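Local structure of acarbose Kinase Mak1 (Uncultured bacterium, 6WB4) at residues A81-D86 and F138-S143. The protein is a pfkB-family (ribokinase-like) carbohydrate kinase that probably uses ATP to phosphorylate the antidiabetic drug acarbose, a reaction linked to resistance to this drug encoded in the human microbiome. Numbering follows the deposited sequence.
Sequences ADVIGD and FIPDPS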
ATOM      1  N   ALA B  81      16.265  14.586  11.056  1.00 44.68           N
ATOM      2  CA  ALA B  81      15.891  15.788  10.318  1.00 51.04           C
ATOM      3  C   ALA B  81      15.509  15.365   8.912  1.00 49.34           C
ATOM      4  O   ALA B  81      16.283  14.678   8.240  1.00 43.17           O
ATOM      5  CB  ALA B  81      17.055  16.818  10.284  1.00 43.85           C
ATOM      6  N   ASP B  82      14.333  15.778   8.452  1.00 49.70           N
ATOM      7  CA  ASP B  82      13.864  15.297   7.164  1.00 46.34           C
ATOM      8  C   ASP B  82      12.674  16.068   6.601  1.00 50.04           C
ATOM      9  O   ASP B  82      12.107  16.922   7.261  1.00 53.81           O
ATOM     10  CB  ASP B  82      13.523  13.813   7.285  1.00 48.53           C
ATOM     11  CG  ASP B  82      13.562  13.098   5.958  1.00 54.75           C
ATOM     12  OD1 ASP B  82      13.590  13.787   4.914  1.00 48.34           O
ATOM     13  OD2 ASP B  82      13.599  11.849   5.966  1.00 58.91           O
ATOM     14  N   VAL B  83      12.316  15.741   5.364  1.00 50.64           N
ATOM     15  CA  VAL B  83      11.167  16.312   4.676  1.00 55.93           C
ATOM     16  C   VAL B  83      10.011  15.324   4.555  1.00 59.30           C
ATOM     17  O   VAL B  83      10.146  14.285   3.910  1.00 65.10           O
ATOM     18  CB  VAL B  83      11.546  16.763   3.258  1.00 54.84           C
ATOM     19  CG1 VAL B  83      10.356  17.416   2.576  1.00 57.85           C
ATOM     20  CG2 VAL B  83      12.741  17.687   3.301  1.00 61.19           C
ATOM     21  N   ILE B  84       8.884  15.638   5.177  1.00 57.21           N
ATOM     22  CA  ILE B  84       7.690  14.810   5.057  1.00 56.18           C
ATOM     23  C   ILE B  84       6.584  15.595   4.376  1.00 57.66           C
ATOM     24  O   ILE B  84       6.801  16.713   3.942  1.00 57.94           O
ATOM     25  CB  ILE B  84       7.200  14.309   6.423  1.00 52.30           C
ATOM     26  CG1 ILE B  84       6.728  15.493   7.270  1.00 47.71           C
ATOM     27  CG2 ILE B  84       8.297  13.540   7.119  1.00 32.30           C
ATOM     28  CD1 ILE B  84       6.350  15.121   8.672  1.00 51.87           C
ATOM     29  N   GLY B  85       5.409  14.990   4.252  1.00 65.12           N
ATOM     30  CA  GLY B  85       4.256  15.685   3.720  1.00 58.83           C
ATOM     31  C   GLY B  85       3.303  16.105   4.821  1.00 65.30           C
ATOM     32  O   GLY B  85       3.286  15.522   5.906  1.00 67.66           O
ATOM     33  N   ASP B  86       2.495  17.117   4.538  1.00 64.27           N
ATOM     34  CA  ASP B  86       1.387  17.470   5.414  1.00 50.16           C
ATOM     35  C   ASP B  86       0.213  16.561   5.105  1.00 63.59           C
ATOM     36  O   ASP B  86      -0.816  17.000   4.590  1.00 61.06           O
ATOM     37  CB  ASP B  86       0.993  18.933   5.230  1.00 63.38           C
ATOM     38  CG  ASP B  86      -0.079  19.375   6.198  1.00 76.34           C
ATOM     39  OD1 ASP B  86      -0.261  18.711   7.240  1.00 82.55           O
ATOM     40  OD2 ASP B  86      -0.755  20.383   5.901  1.00 87.02           O
ATOM     41  N   PHE B 138      14.858  19.233  -5.605  1.00 52.05           N
ATOM     42  CA  PHE B 138      14.405  19.923  -4.392  1.00 57.39           C
ATOM     43  C   PHE B 138      15.440  19.958  -3.270  1.00 58.77           C
ATOM     44  O   PHE B 138      16.134  18.975  -3.021  1.00 63.36           O
ATOM     45  CB  PHE B 138      13.130  19.281  -3.844  1.00 59.41           C
ATOM     46  CG  PHE B 138      12.683  19.854  -2.520  1.00 55.63           C
ATOM     47  CD1 PHE B 138      12.158  21.137  -2.446  1.00 52.97           C
ATOM     48  CD2 PHE B 138      12.803  19.117  -1.348  1.00 63.11           C
ATOM     49  CE1 PHE B 138      11.749  21.678  -1.226  1.00 51.49           C
ATOM     50  CE2 PHE B 138      12.401  19.651  -0.123  1.00 63.18           C
ATOM     51  CZ  PHE B 138      11.872  20.934  -0.064  1.00 58.72           C
ATOM     52  N   ILE B 139      15.536  21.115  -2.620  1.00 53.29           N
ATOM     53  CA  ILE B 139      16.373  21.313  -1.442  1.00 55.19           C
ATOM     54  C   ILE B 139      15.583  22.055  -0.366  1.00 56.12           C
ATOM     55  O   ILE B 139      15.129  23.175  -0.599  1.00 55.69           O
ATOM     56  CB  ILE B 139      17.654  22.121  -1.760  1.00 55.46           C
ATOM     57  CG1 ILE B 139      18.521  21.385  -2.778  1.00 48.40           C
ATOM     58  CG2 ILE B 139      18.439  22.362  -0.492  1.00 58.19           C
ATOM     59  CD1 ILE B 139      19.631  22.220  -3.361  1.00 45.35           C
ATOM     60  N   PRO B 140      15.410  21.441   0.817  1.00 52.92           N
ATOM     61  CA  PRO B 140      14.631  22.091   1.874  1.00 57.50           C
ATOM     62  C   PRO B 140      15.386  23.281   2.469  1.00 70.67           C
ATOM     63  O   PRO B 140      16.547  23.511   2.121  1.00 66.64           O
ATOM     64  CB  PRO B 140      14.454  20.984   2.916  1.00 52.77           C
ATOM     65  CG  PRO B 140      15.633  20.107   2.736  1.00 51.23           C
ATOM     66  CD  PRO B 140      15.932  20.132   1.247  1.00 53.63           C
ATOM     67  N   ASP B 141      14.719  24.024   3.344  1.00 74.51           N
ATOM     68  CA  ASP B 141      15.367  25.059   4.130  1.00 63.25           C
ATOM     69  C   ASP B 141      16.611  24.478   4.788  1.00 60.95           C
ATOM     70  O   ASP B 141      16.519  23.546   5.576  1.00 64.52           O
ATOM     71  CB  ASP B 141      14.382  25.593   5.181  1.00 59.01           C
ATOM     72  CG  ASP B 141      14.982  26.668   6.081  1.00 70.04           C
ATOM     73  OD1 ASP B 141      16.112  27.130   5.824  1.00 80.22           O
ATOM     74  OD2 ASP B 141      14.300  27.067   7.052  1.00 63.84           O
ATOM     75  N   PRO B 142      17.788  25.024   4.445  1.00 59.68           N
ATOM     76  CA  PRO B 142      19.068  24.546   4.978  1.00 59.30           C
ATOM     77  C   PRO B 142      19.150  24.584   6.498  1.00 62.46           C
ATOM     78  O   PRO B 142      20.016  23.928   7.070  1.00 72.30           O
ATOM     79  CB  PRO B 142      20.095  25.507   4.355  1.00 60.57           C
ATOM     80  CG  PRO B 142      19.293  26.635   3.769  1.00 57.05           C
ATOM     81  CD  PRO B 142      17.975  26.053   3.410  1.00 52.57           C
ATOM     82  N   SER B 143      18.248  25.320   7.139  1.00 68.12           N
ATOM     83  CA  SER B 143      18.132  25.304   8.595  1.00 64.40           C
ATOM     84  C   SER B 143      17.752  23.923   9.118  1.00 72.44           C
ATOM     85  O   SER B 143      17.974  23.612  10.289  1.00 77.30           O
ATOM     86  CB  SER B 143      17.095  26.321   9.063  1.00 62.25           C
ATOM     87  OG  SER B 143      17.587  27.639   8.958  1.00 81.07           O
TER
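In the central sheet of this pfkB-family, ribokinase-like kinase, Val-83 on strand 78-84 is covered by Phe-138 and Pro-140, from the loop that leads into helix 143-151. The contact is small, buried and wholly apolar, and no hydrogen bond joins the two segments. Val-83 CG2 lies 3.7 Å from Pro-140 CB and nearly as close to Pro-140 CG, so this one methyl rests against the CB-CG part of the pyrrolidine ring. Val-83 CG2 also reaches the edge of the Phe-138 ring, near its plane, 4.0 Å from Phe-138 CE2. CG1, set anti to the backbone N of Val-83 (chi1 -177°), approaches the same CE2, so both branches of the valine meet one corner of the phenyl ring. Phe-138 turns a face to its own loop, with Pro-140 N 3.6 Å above the ring plane toward the rim, while His-109 meets the ring with planes at about 60°. Leu-144 of helix 143-151 and Val-107 of neighbouring strand 104-108 also touch Val-83, joining helix, loop and sheet in one apolar cluster. Where the loop enters the helix, Asp-141 caps it: OD1 accepts from Ser-143 N at 3.1 Å, with the donor above the carboxylate plane.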